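Pectate lyase (PDB 5GT5) cleaves polygalacturonate by elimination and probably also partly methylated pectins, acting within the chain with calcium as the likely cofactor. Local coordinates at residues A28-L39 with V49-L60; V204-E212 with K233-G241. The protein carries 1 engineered substitution. All coordinates share one frame; numbering follows the deposited sequence.

Contact 1: A28-L39 with V49-L60; sequences AVYKKVYNATDL and VKVVEIMNDLNL
Two neighbouring parallel strands, 30-33 and 51-54, pair at the N-terminal end of the beta-helix, with the start of helix 36-43 folded against the second of them. Val29 O opens the pairing by taking two N-H groups, from Lys50 N at 2.9 Å and Val51 N at 3.0 Å; Lys31 N then gives to Val51 O, and the exchange runs on to Met55 N and Val33 O. Tyr30 holds its CG anti to the backbone N (chi1 -170°), which lays the ring over Val51, with CG1 of Val51 3.9 Å from the ring centroid. The Tyr30 hydroxyl donates to Glu53 OE1 at 2.7 Å, reaching it from above the carboxylate plane, while Lys438 makes a salt bridge to the same oxygen. A phenylalanine in place of Tyr30 would probably cost Glu53 OE1 its hydroxyl donor, leaving the buried carboxylate less firmly held in its rotation. The right-handed parallel beta-helix of polysaccharide lyase family 1 begins with this pair, and strand 102-106 continues it beyond 51-54. On the other face Val33 CG2 meets Val52 CG1 at 3.6 Å, and Leu39 reaches from the helix to Val52, Ile54, Leu58 and Leu60. Farther along, Met55 CG sits over a face of the Tyr34 ring, 3.7 Å from its centroid, and Asn56 ND2 donates to Tyr34 O at 3.0 Å in a nearly straight bond (171°).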
# COMPACT_ATOMS: atom_id res chain seq x y z
N ALA A 28 13.68 -22.71 -2.78
CA ALA A 28 12.27 -22.65 -3.09
C ALA A 28 11.83 -21.22 -3.43
O ALA A 28 10.91 -21.02 -4.22
CB ALA A 28 11.42 -23.18 -1.95
N VAL A 29 12.47 -20.25 -2.78
CA VAL A 29 12.01 -18.86 -2.94
C VAL A 29 13.08 -17.93 -3.50
O VAL A 29 12.78 -16.77 -3.77
CB VAL A 29 11.43 -18.29 -1.61
CG1 VAL A 29 10.08 -18.96 -1.26
CG2 VAL A 29 12.41 -18.44 -0.46
N TYR A 30 14.31 -18.40 -3.67
CA TYR A 30 15.40 -17.63 -4.28
C TYR A 30 15.77 -18.33 -5.56
O TYR A 30 16.30 -19.48 -5.50
CB TYR A 30 16.59 -17.60 -3.32
CG TYR A 30 17.73 -16.66 -3.66
CD1 TYR A 30 18.47 -16.81 -4.84
CD2 TYR A 30 18.12 -15.67 -2.76
CE1 TYR A 30 19.52 -15.95 -5.13
CE2 TYR A 30 19.19 -14.80 -3.05
CZ TYR A 30 19.89 -14.97 -4.23
OH TYR A 30 20.93 -14.13 -4.51
N LYS A 31 15.50 -17.72 -6.70
CA LYS A 31 15.74 -18.33 -7.99
C LYS A 31 16.86 -17.65 -8.75
O LYS A 31 16.80 -16.44 -9.00
CB LYS A 31 14.49 -18.33 -8.87
CG LYS A 31 13.29 -19.04 -8.26
CD LYS A 31 13.58 -20.52 -7.97
CE LYS A 31 12.30 -21.17 -7.52
NZ LYS A 31 12.58 -22.60 -7.17
N LYS A 32 17.87 -18.42 -9.12
CA LYS A 32 18.97 -17.95 -9.96
C LYS A 32 18.59 -18.16 -11.40
O LYS A 32 18.26 -19.27 -11.83
CB LYS A 32 20.26 -18.69 -9.60
CG LYS A 32 20.79 -18.28 -8.23
CD LYS A 32 22.10 -18.97 -7.87
CE LYS A 32 22.56 -18.53 -6.51
NZ LYS A 32 23.87 -19.19 -6.16
N VAL A 33 18.61 -17.07 -12.15
CA VAL A 33 18.09 -17.08 -13.51
C VAL A 33 19.23 -16.93 -14.52
O VAL A 33 19.95 -15.91 -14.54
CB VAL A 33 17.04 -15.95 -13.66
CG1 VAL A 33 16.76 -15.65 -15.13
CG2 VAL A 33 15.76 -16.31 -12.91
N TYR A 34 19.38 -17.96 -15.37
CA TYR A 34 20.45 -17.98 -16.36
C TYR A 34 19.95 -17.80 -17.76
O TYR A 34 20.73 -17.49 -18.67
CB TYR A 34 21.21 -19.31 -16.28
CG TYR A 34 21.83 -19.57 -14.92
CD1 TYR A 34 21.12 -20.24 -13.91
CD2 TYR A 34 23.13 -19.17 -14.65
CE1 TYR A 34 21.71 -20.47 -12.65
CE2 TYR A 34 23.70 -19.38 -13.40
CZ TYR A 34 22.99 -20.03 -12.42
OH TYR A 34 23.57 -20.25 -11.18
N ASN A 35 18.65 -17.97 -17.96
CA ASN A 35 18.06 -17.92 -19.28
C ASN A 35 16.59 -17.57 -19.17
O ASN A 35 16.07 -17.41 -18.06
CB ASN A 35 18.30 -19.24 -20.01
CG ASN A 35 17.68 -20.42 -19.30
OD1 ASN A 35 16.51 -20.40 -18.93
ND2 ASN A 35 18.47 -21.48 -19.12
N ALA A 36 15.93 -17.42 -20.31
CA ALA A 36 14.55 -16.96 -20.35
C ALA A 36 13.59 -17.95 -19.70
O ALA A 36 12.60 -17.55 -19.08
CB ALA A 36 14.11 -16.69 -21.78
N THR A 37 13.87 -19.25 -19.82
CA THR A 37 12.98 -20.24 -19.20
C THR A 37 13.01 -20.16 -17.68
O THR A 37 11.95 -20.18 -17.05
CB THR A 37 13.36 -21.65 -19.64
OG1 THR A 37 13.32 -21.72 -21.07
CG2 THR A 37 12.36 -22.67 -19.08
N ASP A 38 14.20 -20.01 -17.11
CA ASP A 38 14.34 -19.77 -15.67
C ASP A 38 13.54 -18.55 -15.27
O ASP A 38 12.85 -18.57 -14.25
CB ASP A 38 15.80 -19.52 -15.26
CG ASP A 38 16.71 -20.71 -15.51
OD1 ASP A 38 16.25 -21.88 -15.58
OD2 ASP A 38 17.92 -20.43 -15.62
N LEU A 39 13.60 -17.48 -16.06
CA LEU A 39 12.88 -16.27 -15.70
C LEU A 39 11.37 -16.50 -15.76
O LEU A 39 10.61 -16.05 -14.88
CB LEU A 39 13.26 -15.13 -16.63
CG LEU A 39 12.75 -13.74 -16.21
CD1 LEU A 39 13.33 -13.34 -14.86
CD2 LEU A 39 13.14 -12.69 -17.26
N VAL A 49 7.84 -16.92 -5.54
CA VAL A 49 9.27 -16.61 -5.49
C VAL A 49 9.46 -15.23 -4.88
O VAL A 49 8.69 -14.31 -5.19
CB VAL A 49 9.87 -16.69 -6.89
CG1 VAL A 49 11.26 -16.09 -6.96
CG2 VAL A 49 9.91 -18.13 -7.33
N LYS A 50 10.44 -15.10 -3.99
CA LYS A 50 10.74 -13.86 -3.28
C LYS A 50 11.92 -13.10 -3.85
O LYS A 50 11.88 -11.87 -3.87
CB LYS A 50 11.02 -14.19 -1.80
CG LYS A 50 9.81 -14.77 -1.06
CD LYS A 50 8.88 -13.58 -0.76
CE LYS A 50 7.43 -13.92 -0.67
NZ LYS A 50 6.70 -12.62 -0.43
N VAL A 51 12.97 -13.80 -4.28
CA VAL A 51 14.15 -13.16 -4.85
C VAL A 51 14.47 -13.83 -6.16
O VAL A 51 14.55 -15.07 -6.23
CB VAL A 51 15.37 -13.24 -3.91
CG1 VAL A 51 16.61 -12.69 -4.59
CG2 VAL A 51 15.08 -12.51 -2.59
N VAL A 52 14.65 -13.01 -7.19
CA VAL A 52 15.15 -13.45 -8.49
C VAL A 52 16.53 -12.82 -8.71
O VAL A 52 16.65 -11.58 -8.78
CB VAL A 52 14.17 -13.04 -9.63
CG1 VAL A 52 14.81 -13.39 -10.99
CG2 VAL A 52 12.80 -13.72 -9.46
N GLU A 53 17.59 -13.66 -8.77
CA GLU A 53 18.93 -13.19 -9.10
C GLU A 53 19.20 -13.50 -10.57
O GLU A 53 19.32 -14.66 -10.96
CB GLU A 53 20.01 -13.83 -8.23
CG GLU A 53 21.38 -13.15 -8.51
CD GLU A 53 22.54 -13.74 -7.76
OE1 GLU A 53 22.33 -14.54 -6.83
OE2 GLU A 53 23.68 -13.38 -8.10
N ILE A 54 19.28 -12.44 -11.37
CA ILE A 54 19.66 -12.55 -12.78
C ILE A 54 21.18 -12.77 -12.80
O ILE A 54 21.92 -11.98 -12.23
CB ILE A 54 19.32 -11.25 -13.52
CG1 ILE A 54 17.84 -10.90 -13.31
CG2 ILE A 54 19.71 -11.31 -15.00
CD1 ILE A 54 16.93 -11.93 -13.87
N MET A 55 21.64 -13.84 -13.43
CA MET A 55 23.04 -14.26 -13.30
C MET A 55 23.93 -13.75 -14.42
O MET A 55 25.16 -13.73 -14.29
CB MET A 55 23.11 -15.80 -13.26
CG MET A 55 22.27 -16.44 -12.13
SD MET A 55 22.70 -15.83 -10.52
CE MET A 55 24.34 -16.57 -10.33
N ASN A 56 23.31 -13.38 -15.54
CA ASN A 56 24.05 -12.96 -16.73
C ASN A 56 23.13 -12.14 -17.60
O ASN A 56 21.93 -12.06 -17.32
CB ASN A 56 24.60 -14.18 -17.49
CG ASN A 56 23.58 -15.31 -17.62
OD1 ASN A 56 23.70 -16.33 -16.96
ND2 ASN A 56 22.57 -15.14 -18.48
N ASP A 57 23.65 -11.51 -18.65
CA ASP A 57 22.79 -10.82 -19.60
C ASP A 57 21.72 -11.76 -20.14
O ASP A 57 21.98 -12.95 -20.36
CB ASP A 57 23.57 -10.26 -20.80
CG ASP A 57 24.61 -9.21 -20.43
OD1 ASP A 57 24.61 -8.72 -19.29
OD2 ASP A 57 25.44 -8.87 -21.32
N LEU A 58 20.53 -11.21 -20.35
CA LEU A 58 19.42 -11.98 -20.90
C LEU A 58 18.91 -11.39 -22.20
O LEU A 58 18.61 -10.18 -22.30
CB LEU A 58 18.25 -12.08 -19.91
CG LEU A 58 18.52 -12.80 -18.58
CD1 LEU A 58 17.28 -12.73 -17.72
CD2 LEU A 58 18.92 -14.26 -18.85
N ASN A 59 18.83 -12.24 -23.23
CA ASN A 59 18.31 -11.85 -24.54
C ASN A 59 16.92 -12.42 -24.65
O ASN A 59 16.74 -13.63 -24.87
CB ASN A 59 19.24 -12.42 -25.60
CG ASN A 59 20.59 -11.79 -25.52
OD1 ASN A 59 20.70 -10.58 -25.60
ND2 ASN A 59 21.63 -12.60 -25.28
N LEU A 60 15.93 -11.56 -24.46
CA LEU A 60 14.58 -12.01 -24.14
C LEU A 60 13.55 -11.79 -25.25
O LEU A 60 12.34 -11.81 -25.01
CB LEU A 60 14.13 -11.36 -22.82
CG LEU A 60 15.01 -11.65 -21.61
CD1 LEU A 60 14.50 -10.88 -20.39
CD2 LEU A 60 15.05 -13.16 -21.32

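Contact 2: V204-E212 with K233-G241; sequences VTRQINEME and KEDIIAISG
Two flat groups of helix 203-212, the Asn209 amide and the Glu212 carboxylate, lie near the aliphatic chain of Lys233: Asn209 OD1 is 3.9 Å from Lys233 CD, and Glu212 OE1 is 4.1 Å from Lys233 CB. The Glu212 methylene CG rests on Lys233 CD at 3.8 Å, the two side chains crossing at about a right angle. Water joins the ammonium to both groups, one molecule donating to Asn209 OD1 while accepting from Lys233 NZ; two more bridge Lys233 NZ and Glu212 OE2, one of them through a weak bond to NZ. The charged atoms themselves stay 4.8 Å apart, Glu212 OE2 from Lys233 NZ, and Glu212 OE1 turns instead to Arg225 and Tyr221. These two helices cross with their axes 9.6 Å apart at 142°, roughly antiparallel, in the helical excursion of the beta-helix that follows strand 184-194 and precedes strand 248-249. Ile208 fills the middle of the crossing. Its CG2, anti to the backbone N, is carried onto Lys233 CG at 3.3 Å, tighter than usual carbon contact. Ile237 lies across it, CG1 against Ile208 CB at 3.7 Å and CG2 beside Thr205 OG1, a hydroxyl held by Ser202. At the far end Val204 CG1 rests on Ser240 CB, whose hydroxyl turns back to bond Ile236 O.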
# COMPACT_ATOMS: atom_id res chain seq x y z
N VAL A 204 21.70 2.86 -32.40
CA VAL A 204 21.08 3.79 -33.33
C VAL A 204 21.82 3.80 -34.68
O VAL A 204 21.19 3.81 -35.73
CB VAL A 204 20.99 5.20 -32.75
CG1 VAL A 204 20.56 6.20 -33.83
CG2 VAL A 204 19.99 5.23 -31.61
N THR A 205 23.14 3.74 -34.66
CA THR A 205 23.88 3.71 -35.93
C THR A 205 23.56 2.46 -36.75
O THR A 205 23.40 2.55 -37.98
CB THR A 205 25.37 3.80 -35.65
OG1 THR A 205 25.64 5.06 -35.03
CG2 THR A 205 26.19 3.69 -36.97
N ARG A 206 23.43 1.32 -36.08
CA ARG A 206 23.03 0.11 -36.78
C ARG A 206 21.66 0.25 -37.43
O ARG A 206 21.46 -0.17 -38.56
CB ARG A 206 23.05 -1.11 -35.87
CG ARG A 206 24.44 -1.72 -35.77
CD ARG A 206 24.50 -2.83 -34.72
NE ARG A 206 24.78 -2.24 -33.43
CZ ARG A 206 24.62 -2.86 -32.26
NH1 ARG A 206 24.18 -4.12 -32.23
NH2 ARG A 206 24.90 -2.22 -31.13
N GLN A 207 20.73 0.90 -36.74
CA GLN A 207 19.43 1.14 -37.35
C GLN A 207 19.55 2.05 -38.59
O GLN A 207 18.95 1.79 -39.63
CB GLN A 207 18.50 1.79 -36.32
CG GLN A 207 17.15 2.33 -36.87
CD GLN A 207 16.24 1.21 -37.25
OE1 GLN A 207 15.39 0.80 -36.45
NE2 GLN A 207 16.42 0.66 -38.46
N ILE A 208 20.29 3.14 -38.45
CA ILE A 208 20.40 4.09 -39.56
C ILE A 208 21.16 3.46 -40.75
O ILE A 208 20.75 3.65 -41.90
CB ILE A 208 21.01 5.42 -39.12
CG1 ILE A 208 19.92 6.40 -38.65
CG2 ILE A 208 21.64 6.15 -40.30
CD1 ILE A 208 19.11 5.93 -37.45
N ASN A 209 22.20 2.68 -40.48
CA ASN A 209 22.94 2.04 -41.58
C ASN A 209 22.06 1.15 -42.44
O ASN A 209 22.17 1.14 -43.68
CB ASN A 209 24.12 1.24 -41.04
CG ASN A 209 25.27 2.10 -40.62
OD1 ASN A 209 25.32 3.30 -40.91
ND2 ASN A 209 26.23 1.48 -39.92
N GLU A 210 21.16 0.41 -41.79
CA GLU A 210 20.23 -0.45 -42.53
C GLU A 210 19.39 0.38 -43.50
O GLU A 210 19.20 0.00 -44.66
CB GLU A 210 19.35 -1.24 -41.55
CG GLU A 210 18.30 -2.17 -42.19
CD GLU A 210 18.91 -3.35 -42.93
OE1 GLU A 210 20.00 -3.84 -42.52
OE2 GLU A 210 18.30 -3.79 -43.93
N MET A 211 18.90 1.52 -43.03
CA MET A 211 18.04 2.34 -43.87
C MET A 211 18.82 3.04 -44.97
O MET A 211 18.30 3.21 -46.07
CB MET A 211 17.26 3.34 -43.00
CG MET A 211 16.36 2.61 -41.99
SD MET A 211 15.23 3.70 -41.13
CE MET A 211 16.37 4.68 -40.18
N GLU A 212 20.04 3.46 -44.66
CA GLU A 212 20.88 4.15 -45.64
C GLU A 212 21.13 3.26 -46.85
O GLU A 212 21.23 3.76 -47.96
CB GLU A 212 22.17 4.64 -44.98
CG GLU A 212 23.10 5.43 -45.90
CD GLU A 212 22.57 6.78 -46.31
OE1 GLU A 212 21.58 7.28 -45.72
OE2 GLU A 212 23.17 7.39 -47.22
N LYS A 233 23.30 11.30 -43.00
CA LYS A 233 23.15 10.12 -42.15
C LYS A 233 23.68 10.39 -40.75
O LYS A 233 23.04 10.05 -39.76
CB LYS A 233 23.88 8.94 -42.80
CG LYS A 233 24.05 7.70 -41.98
CD LYS A 233 24.88 6.66 -42.75
CE LYS A 233 26.26 7.21 -43.10
NZ LYS A 233 26.87 6.58 -44.32
N GLU A 234 24.83 11.05 -40.66
CA GLU A 234 25.41 11.42 -39.39
C GLU A 234 24.49 12.35 -38.61
O GLU A 234 24.34 12.17 -37.41
CB GLU A 234 26.79 12.05 -39.62
CG GLU A 234 27.81 11.07 -40.22
CD GLU A 234 27.76 10.89 -41.78
OE1 GLU A 234 27.00 11.59 -42.52
OE2 GLU A 234 28.54 10.02 -42.28
N ASP A 235 23.86 13.32 -39.28
CA ASP A 235 22.91 14.22 -38.63
C ASP A 235 21.79 13.42 -38.03
O ASP A 235 21.38 13.68 -36.89
CB ASP A 235 22.30 15.19 -39.64
CG ASP A 235 23.24 16.29 -40.08
OD1 ASP A 235 24.23 16.64 -39.39
OD2 ASP A 235 22.94 16.84 -41.17
N ILE A 236 21.26 12.47 -38.80
CA ILE A 236 20.11 11.69 -38.31
C ILE A 236 20.50 10.80 -37.13
O ILE A 236 19.75 10.70 -36.15
CB ILE A 236 19.42 10.95 -39.45
CG1 ILE A 236 18.87 11.99 -40.47
CG2 ILE A 236 18.34 9.96 -38.95
CD1 ILE A 236 18.35 11.33 -41.74
N ILE A 237 21.68 10.21 -37.16
CA ILE A 237 22.14 9.46 -36.00
C ILE A 237 22.26 10.38 -34.77
O ILE A 237 21.81 10.02 -33.67
CB ILE A 237 23.49 8.82 -36.33
CG1 ILE A 237 23.27 7.66 -37.30
CG2 ILE A 237 24.21 8.35 -35.07
CD1 ILE A 237 24.58 7.22 -37.97
N ALA A 238 22.82 11.58 -34.93
CA ALA A 238 22.98 12.48 -33.79
C ALA A 238 21.65 12.94 -33.22
O ALA A 238 21.48 12.99 -31.99
CB ALA A 238 23.81 13.72 -34.20
N ILE A 239 20.70 13.27 -34.10
CA ILE A 239 19.40 13.77 -33.65
C ILE A 239 18.58 12.62 -33.01
O ILE A 239 17.83 12.82 -32.05
CB ILE A 239 18.63 14.47 -34.81
CG1 ILE A 239 19.40 15.73 -35.26
CG2 ILE A 239 17.17 14.74 -34.42
CD1 ILE A 239 19.12 16.13 -36.69
N SER A 240 18.75 11.41 -33.52
CA SER A 240 18.06 10.24 -32.98
C SER A 240 18.71 9.71 -31.72
O SER A 240 18.15 8.83 -31.10
CB SER A 240 18.03 9.09 -34.00
OG SER A 240 17.38 9.46 -35.19
N GLY A 241 19.88 10.23 -31.35
CA GLY A 241 20.59 9.69 -30.20
C GLY A 241 19.91 9.93 -28.88
O GLY A 241 19.95 9.06 -28.00
O HOH W 1 25.78 3.95 -43.79
O HOH W 2 26.00 8.74 -46.61
O HOH W 3 25.80 7.03 -47.61

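From the N terminus, the chain first runs through strand 30-33 and helix 36-43, then returns as strand 51-54 alongside the strand it left, so contact 1 closes a loop with only nine residues between its segments. The chain goes on through further coils of the beta-helix, with strand 74-76 and helix 84-89 on the way, before contact 2 opens at helix 203-212; twenty intervening residues, helix 219-225 among them, lead back to helix 233-241. The two loops are in series, neither nested nor crossed. The centres of contacts 1 and 2 are about 34 Å apart. The nearest atoms of contacts 1 and 2 are about 10 Å apart, so the two do not touch. Contact 1 joins the first strands of the beta-helix, whereas contact 2 ties together helices inserted between later strands.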